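Local coordinates for gluconate kinase (Lactobacillus acidophilus, PDB 3LL3), which probably phosphorylates a sugar or sugar acid such as gluconate at the expense of ATP, and here holds ATP, D-xylulose and 1-deoxy-D-xylulose-5-phosphate, at residues Pro295-Gly300 with Gly341-Pro346; Ala434-Arg439 with Ser449-Phe454. One frame throughout, in Å; residues are numbered along the deposited sequence.

Contact 1: Pro295-Gly300 with Gly341-Pro346; sequences PVNNGG and GGERAP. With DXP (1-deoxy-D-xylulose-5-phosphate), chain D; ATP (adenosine-5'-triphosphate), chain C; XUL (D-xylulose), chain E.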
loop_
_atom_site.group_PDB
_atom_site.type_symbol
_atom_site.label_atom_id
_atom_site.label_comp_id
_atom_site.label_asym_id
_atom_site.label_seq_id
_atom_site.Cartn_x
_atom_site.Cartn_y
_atom_site.Cartn_z
ATOM N N PRO A 295 -14.376 0.527 19.469
ATOM C CA PRO A 295 -13.452 1.658 19.534
ATOM C C PRO A 295 -12.448 1.501 18.384
ATOM O O PRO A 295 -11.944 0.418 18.169
ATOM C CB PRO A 295 -12.748 1.463 20.874
ATOM C CG PRO A 295 -13.021 0.023 21.285
ATOM C CD PRO A 295 -13.935 -0.612 20.296
ATOM N N VAL A 296 -12.197 2.562 17.632
ATOM C CA VAL A 296 -11.355 2.471 16.436
ATOM C C VAL A 296 -10.220 3.480 16.566
ATOM O O VAL A 296 -10.468 4.696 16.695
ATOM C CB VAL A 296 -12.185 2.773 15.173
ATOM C CG1 VAL A 296 -11.317 2.726 13.932
ATOM C CG2 VAL A 296 -13.336 1.783 15.034
ATOM N N ASN A 297 -8.983 2.994 16.552
ATOM C CA ASN A 297 -7.827 3.873 16.752
ATOM C C ASN A 297 -7.656 4.892 15.624
ATOM O O ASN A 297 -7.352 6.069 15.866
ATOM C CB ASN A 297 -6.521 3.072 16.859
ATOM C CG ASN A 297 -6.529 2.059 18.005
ATOM O OD1 ASN A 297 -7.288 2.191 18.967
ATOM N ND2 ASN A 297 -5.656 1.048 17.906
ATOM N N ASN A 298 -7.832 4.409 14.400
ATOM C CA ASN A 298 -7.332 5.097 13.216
ATOM C C ASN A 298 -8.315 6.061 12.599
ATOM O O ASN A 298 -8.850 5.822 11.509
ATOM C CB ASN A 298 -6.833 4.060 12.207
ATOM C CG ASN A 298 -5.690 3.222 12.781
ATOM O OD1 ASN A 298 -4.607 3.740 13.040
ATOM N ND2 ASN A 298 -5.943 1.941 13.010
ATOM N N GLY A 299 -8.546 7.161 13.312
ATOM C CA GLY A 299 -9.469 8.192 12.873
ATOM C C GLY A 299 -8.733 9.390 12.308
ATOM O O GLY A 299 -7.919 9.260 11.382
ATOM N N GLY A 300 -9.007 10.558 12.870
ATOM C CA GLY A 300 -8.402 11.781 12.395
ATOM C C GLY A 300 -6.898 11.795 12.549
ATOM O O GLY A 300 -6.216 12.553 11.861
ATOM N N GLY A 341 -1.723 2.766 13.576
ATOM C CA GLY A 341 -1.326 2.482 14.956
ATOM C C GLY A 341 -1.749 1.129 15.509
ATOM O O GLY A 341 -2.122 1.031 16.676
ATOM N N GLY A 342 -1.693 0.078 14.695
ATOM C CA GLY A 342 -2.375 -1.154 15.056
ATOM C C GLY A 342 -3.857 -0.817 15.101
ATOM O O GLY A 342 -4.239 0.334 14.827
ATOM N N GLU A 343 -4.712 -1.779 15.430
ATOM C CA GLU A 343 -6.145 -1.476 15.455
ATOM C C GLU A 343 -6.923 -2.301 16.470
ATOM O O GLU A 343 -6.627 -3.488 16.678
ATOM C CB GLU A 343 -6.749 -1.657 14.049
ATOM C CG GLU A 343 -8.197 -1.197 13.918
ATOM C CD GLU A 343 -8.403 0.208 14.453
ATOM O OE1 GLU A 343 -8.453 0.392 15.700
ATOM O OE2 GLU A 343 -8.521 1.131 13.624
ATOM N N ARG A 344 -7.909 -1.672 17.108
ATOM C CA ARG A 344 -8.868 -2.403 17.915
ATOM C C ARG A 344 -10.009 -2.834 16.985
ATOM O O ARG A 344 -9.758 -3.583 16.053
ATOM C CB ARG A 344 -9.288 -1.591 19.158
ATOM C CG ARG A 344 -8.166 -1.593 20.211
ATOM C CD ARG A 344 -8.417 -0.673 21.409
ATOM N NE ARG A 344 -8.393 0.726 21.006
ATOM C CZ ARG A 344 -9.040 1.700 21.642
ATOM N NH1 ARG A 344 -9.761 1.426 22.720
ATOM N NH2 ARG A 344 -8.976 2.950 21.190
ATOM N N ALA A 345 -11.242 -2.390 17.195
ATOM C CA ALA A 345 -12.285 -2.754 16.236
ATOM C C ALA A 345 -11.935 -2.123 14.897
ATOM O O ALA A 345 -11.422 -1.010 14.879
ATOM C CB ALA A 345 -13.654 -2.273 16.691
ATOM N N PRO A 346 -12.211 -2.829 13.777
ATOM C CA PRO A 346 -12.835 -4.159 13.723
ATOM C C PRO A 346 -11.878 -5.366 13.709
ATOM O O PRO A 346 -12.346 -6.486 13.914
ATOM C CB PRO A 346 -13.601 -4.100 12.403
ATOM C CG PRO A 346 -12.653 -3.352 11.512
ATOM C CD PRO A 346 -11.962 -2.314 12.415
HETATM C C1 DXP D . 2.788 -1.695 19.956
HETATM C C2 DXP D . 2.340 -0.339 19.334
HETATM C C3 DXP D . 1.186 0.406 20.052
HETATM C C4 DXP D . -0.012 -0.561 20.141
HETATM C C5 DXP D . -1.477 -0.127 20.392
HETATM O O2 DXP D . 2.599 -0.101 18.202
HETATM O O3 DXP D . 0.996 1.661 19.528
HETATM O O4 DXP D . 0.113 -1.485 19.107
HETATM O O5 DXP D . -2.468 -0.678 19.565
HETATM P P DXP D . -3.943 -1.289 20.019
HETATM O O2P DXP D . -3.763 -2.783 20.541
HETATM O O1P DXP D . -4.690 -0.242 20.977
HETATM O O3P DXP D . -4.750 -1.520 18.882
HETATM P PG ATP C . -11.762 16.013 22.153
HETATM O O1G ATP C . -10.920 17.363 21.673
HETATM O O2G ATP C . -13.381 16.363 22.277
HETATM O O3G ATP C . -11.227 15.527 23.423
HETATM P PB ATP C . -10.378 14.907 19.902
HETATM O O1B ATP C . -10.478 13.512 19.036
HETATM O O2B ATP C . -9.072 15.068 20.527
HETATM O O3B ATP C . -11.598 14.819 21.024
HETATM P PA ATP C . -11.550 16.383 17.627
HETATM O O1A ATP C . -13.034 15.693 17.704
HETATM O O2A ATP C . -11.615 17.809 17.335
HETATM O O3A ATP C . -10.614 16.272 18.989
HETATM O "O5'" ATP C . -10.770 15.651 16.377
HETATM C "C5'" ATP C . -9.397 15.913 16.203
HETATM C "C4'" ATP C . -9.018 15.521 14.795
HETATM O "O4'" ATP C . -9.655 16.179 13.712
HETATM C "C3'" ATP C . -7.528 15.306 14.393
HETATM O "O3'" ATP C . -7.071 13.991 14.506
HETATM C "C2'" ATP C . -7.402 16.020 12.997
HETATM O "O2'" ATP C . -6.494 15.389 12.136
HETATM C "C1'" ATP C . -8.853 16.039 12.571
HETATM N N9 ATP C . -9.209 17.180 11.739
HETATM C C8 ATP C . -8.993 18.487 11.983
HETATM N N7 ATP C . -9.635 19.206 10.936
HETATM C C5 ATP C . -10.254 18.271 10.076
HETATM C C6 ATP C . -11.028 18.420 8.902
HETATM N N6 ATP C . -11.333 19.758 8.410
HETATM N N1 ATP C . -11.512 17.343 8.274
HETATM C C2 ATP C . -11.263 16.075 8.749
HETATM N N3 ATP C . -10.503 15.939 9.897
HETATM C C4 ATP C . -10.012 17.036 10.540
HETATM C C1 XUL E . -14.858 2.797 25.176
HETATM C C2 XUL E . -13.488 2.096 25.173
HETATM C C3 XUL E . -12.181 2.929 25.288
HETATM C C4 XUL E . -12.358 4.394 25.735
HETATM C C5 XUL E . -12.742 4.549 27.218
HETATM O O1 XUL E . -15.487 2.624 23.928
HETATM O O2 XUL E . -13.440 0.897 25.030
HETATM O O3 XUL E . -11.546 2.972 24.035
HETATM O O4 XUL E . -11.131 5.051 25.512
HETATM O O5 XUL E . -12.377 5.817 27.710
#
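Arg344 grips the amide oxygen of Asn297 side-on: its NE lies 2.7 Å from Asn297 OD1 and its NH2 bonds the same oxygen, which sits in the guanidinium plane. Amide and guanidinium are nearly coplanar, 23° apart, which restrains the rotation of both. With OD1 so occupied, Asn297 ND2 faces the phosphate of 1-deoxy-D-xylulose-5-phosphate, 2.9 Å from its O3P, while Arg344 NH1 reaches D-xylulose O3 at 2.7 Å. Glu343 CG stands anti to the backbone N (chi1 -173°) and the chain then bends at chi2, which brings the carboxylate against residues 296-298. There Glu343 OE1 accepts from Asn297 N at 2.8 Å on its syn lone pair and from Arg344 N on its anti lone pair. The other oxygen, Glu343 OE2, is met from above the carboxylate plane by Asn298 ND2, which also bonds Gly342 O; Gly341 N gives Asn298 OD1 an almost straight bond of 3.1 Å.

The contact thus ties the end of strand 289-296 to the loop before strand 354-359 within the C-terminal domain of the FGGY kinase fold, which belongs to the actin-like ATPase superfamily. Asn298 centres an inverse gamma turn, and Gly299 is the N-cap of helix 300-311, whose first residue, Gly300, accepts a hydrogen bond from the ATP ribose through its carbonyl.

Around these bonds, Pro295 CB lies over one guanidinium face, 3.5 Å from Arg344 NH1, and Pro295 CD touches Ala345 CB. Val296 CG1 comes within 3.2 Å of Glu343 OE2, and Asn379 of helix 365-388 touches both side chains.

Contact 2: Ala434-Arg439 with Ser449-Phe454; sequences AMFLAR and SEIGQF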
loop_
_atom_site.group_PDB
_atom_site.type_symbol
_atom_site.label_atom_id
_atom_site.label_comp_id
_atom_site.label_asym_id
_atom_site.label_seq_id
_atom_site.Cartn_x
_atom_site.Cartn_y
_atom_site.Cartn_z
ATOM N N ALA A 434 -24.319 13.636 31.118
ATOM C CA ALA A 434 -24.077 13.657 32.559
ATOM C C ALA A 434 -25.023 14.640 33.215
ATOM O O ALA A 434 -25.621 14.331 34.245
ATOM C CB ALA A 434 -22.633 14.021 32.884
HETATM N N MSE A 435 -25.185 15.805 32.576
HETATM C CA MSE A 435 -26.105 16.822 33.058
HETATM C C MSE A 435 -27.517 16.253 33.078
HETATM O O MSE A 435 -28.276 16.471 34.034
HETATM C CB MSE A 435 -25.987 18.087 32.200
HETATM C CG MSE A 435 -27.008 19.195 32.468
HETATM SE SE MSE A 435 -28.728 18.930 31.549
HETATM C CE MSE A 435 -28.235 19.429 29.696
ATOM N N PHE A 436 -27.853 15.481 32.048
ATOM C CA PHE A 436 -29.182 14.870 31.966
ATOM C C PHE A 436 -29.444 13.836 33.091
ATOM O O PHE A 436 -30.546 13.772 33.650
ATOM C CB PHE A 436 -29.442 14.258 30.580
ATOM C CG PHE A 436 -30.805 13.633 30.448
ATOM C CD1 PHE A 436 -31.910 14.410 30.170
ATOM C CD2 PHE A 436 -30.977 12.271 30.612
ATOM C CE1 PHE A 436 -33.162 13.852 30.057
ATOM C CE2 PHE A 436 -32.226 11.704 30.504
ATOM C CZ PHE A 436 -33.323 12.503 30.227
ATOM N N LEU A 437 -28.450 13.023 33.419
ATOM C CA LEU A 437 -28.598 12.101 34.552
ATOM C C LEU A 437 -28.928 12.887 35.823
ATOM O O LEU A 437 -29.758 12.475 36.637
ATOM C CB LEU A 437 -27.322 11.304 34.775
ATOM C CG LEU A 437 -26.806 10.375 33.670
ATOM C CD1 LEU A 437 -25.511 9.728 34.134
ATOM C CD2 LEU A 437 -27.814 9.304 33.306
ATOM N N ALA A 438 -28.267 14.030 35.990
ATOM C CA ALA A 438 -28.545 14.890 37.134
ATOM C C ALA A 438 -30.007 15.337 37.109
ATOM O O ALA A 438 -30.699 15.286 38.135
ATOM C CB ALA A 438 -27.615 16.095 37.142
ATOM N N ARG A 439 -30.482 15.767 35.941
ATOM C CA ARG A 439 -31.869 16.188 35.812
ATOM C C ARG A 439 -32.818 15.054 36.184
ATOM O O ARG A 439 -33.833 15.274 36.838
ATOM C CB ARG A 439 -32.168 16.724 34.402
ATOM C CG ARG A 439 -31.431 18.026 34.094
ATOM C CD ARG A 439 -31.882 18.662 32.771
ATOM N NE ARG A 439 -33.316 18.954 32.726
ATOM C CZ ARG A 439 -33.871 20.084 33.165
ATOM N NH1 ARG A 439 -33.122 21.045 33.694
ATOM N NH2 ARG A 439 -35.186 20.258 33.070
ATOM N N SER A 449 -35.706 9.081 26.922
ATOM C CA SER A 449 -36.007 9.705 25.634
ATOM C C SER A 449 -36.088 11.216 25.742
ATOM O O SER A 449 -35.959 11.939 24.751
ATOM C CB SER A 449 -37.314 9.152 25.053
ATOM O OG SER A 449 -38.410 9.366 25.928
ATOM N N GLU A 450 -36.306 11.709 26.951
ATOM C CA GLU A 450 -36.436 13.143 27.124
ATOM C C GLU A 450 -35.120 13.876 26.861
ATOM O O GLU A 450 -35.114 15.085 26.697
ATOM C CB GLU A 450 -37.013 13.479 28.514
ATOM C CG GLU A 450 -38.425 12.935 28.739
ATOM C CD GLU A 450 -38.858 12.991 30.197
ATOM O OE1 GLU A 450 -38.319 13.835 30.941
ATOM O OE2 GLU A 450 -39.737 12.197 30.598
ATOM N N ILE A 451 -34.008 13.148 26.823
ATOM C CA ILE A 451 -32.707 13.760 26.545
ATOM C C ILE A 451 -32.701 14.421 25.169
ATOM O O ILE A 451 -31.905 15.319 24.898
ATOM C CB ILE A 451 -31.552 12.741 26.637
ATOM C CG1 ILE A 451 -30.223 13.468 26.835
ATOM C CG2 ILE A 451 -31.514 11.843 25.385
ATOM C CD1 ILE A 451 -29.087 12.553 27.235
ATOM N N GLY A 452 -33.605 13.977 24.307
ATOM C CA GLY A 452 -33.765 14.564 22.985
ATOM C C GLY A 452 -33.964 16.066 22.993
ATOM O O GLY A 452 -33.628 16.752 22.030
ATOM N N GLN A 453 -34.515 16.608 24.071
ATOM C CA GLN A 453 -34.747 18.040 24.063
ATOM C C GLN A 453 -33.453 18.805 24.245
ATOM O O GLN A 453 -33.371 19.988 23.907
ATOM C CB GLN A 453 -35.798 18.464 25.084
ATOM C CG GLN A 453 -35.487 18.146 26.498
ATOM C CD GLN A 453 -36.639 18.530 27.414
ATOM O OE1 GLN A 453 -36.910 19.724 27.641
ATOM N NE2 GLN A 453 -37.330 17.519 27.941
ATOM N N PHE A 454 -32.435 18.118 24.751
ATOM C CA PHE A 454 -31.151 18.749 25.007
ATOM C C PHE A 454 -30.157 18.409 23.909
ATOM O O PHE A 454 -29.374 19.253 23.492
ATOM C CB PHE A 454 -30.635 18.318 26.386
ATOM C CG PHE A 454 -31.599 18.645 27.485
ATOM C CD1 PHE A 454 -31.763 19.957 27.896
ATOM C CD2 PHE A 454 -32.397 17.667 28.041
ATOM C CE1 PHE A 454 -32.674 20.281 28.873
ATOM C CE2 PHE A 454 -33.306 17.979 29.027
ATOM C CZ PHE A 454 -33.446 19.290 29.443
#
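Phe436 drives its ring from helix 429-441 against the 3-10 turn at Ile451, and from CB onward almost every atom meets that one residue. Phe436 CB is 3.8 Å from Ile451 CD1. Its CG stands anti to the backbone N (chi1 -179°), which swings the ring off the helix and lays it against Ile451, and ring atom CG then packs on Ile451 CG1. Ile451 CB sits over the middle of the face, 3.8 Å from the Phe436 centroid and only 3° off the normal, a CH-pi contact. On one side of the ring CD1 approaches Phe454 CD2 at 3.9 Å; on the other, CD2 stays with Ile451 CD1. Farther out, Phe436 CE1 comes to 3.4 Å from Ile451 N, and CZ also lies near this backbone nitrogen, beside Glu450 CB. An alanine in place of Phe436 is likely to leave Ile451 without the ring face it rests on and Phe454 freer to shift.

Phe454 is also touched by Met435 and Arg439 of the helix. Met435, modelled as selenomethionine, is bent at chi2 and chi3 and sets its SE 4.9 Å above the Phe454 ring centroid in a distant Met-aromatic contact, while its CE meets Phe454 CD1 at 4.0 Å. Arg439 NE lies 3.3 Å from Phe454 CZ, the guanidinium and ring planes 52° apart.

Two Arg439 nitrogens are hydrogen-bonded outside the segments, NE to Asn445 and NH1 to Ile23 O, and Glu450 also turns its carboxylate to Asn445. No hydrogen bond crosses between the segments, so the connection of helix 429-441 to the turn before strand 457-461 rests on van der Waals and aromatic contacts, Arg439 against Phe454 included.

Contact 1 closes before contact 2 opens along the chain, and the two lie on opposite sides of its centre, their centres 30 Å apart and their nearest atoms about 20 Å apart. Both adjoin the seven-stranded mixed sheet: 295-300 leaves strand 289-296, next to the outermost strand 281-284, whereas 449-454 leads into strand 457-461 at the far edge. Contact 1 carries residues of all three ligand pockets. Contact 2, away from these sites, sets helix 429-441, whose side chains touch strands 4-11 and 70-78 of the six-stranded sheet, at what is probably the junction of the N- and C-terminal domains.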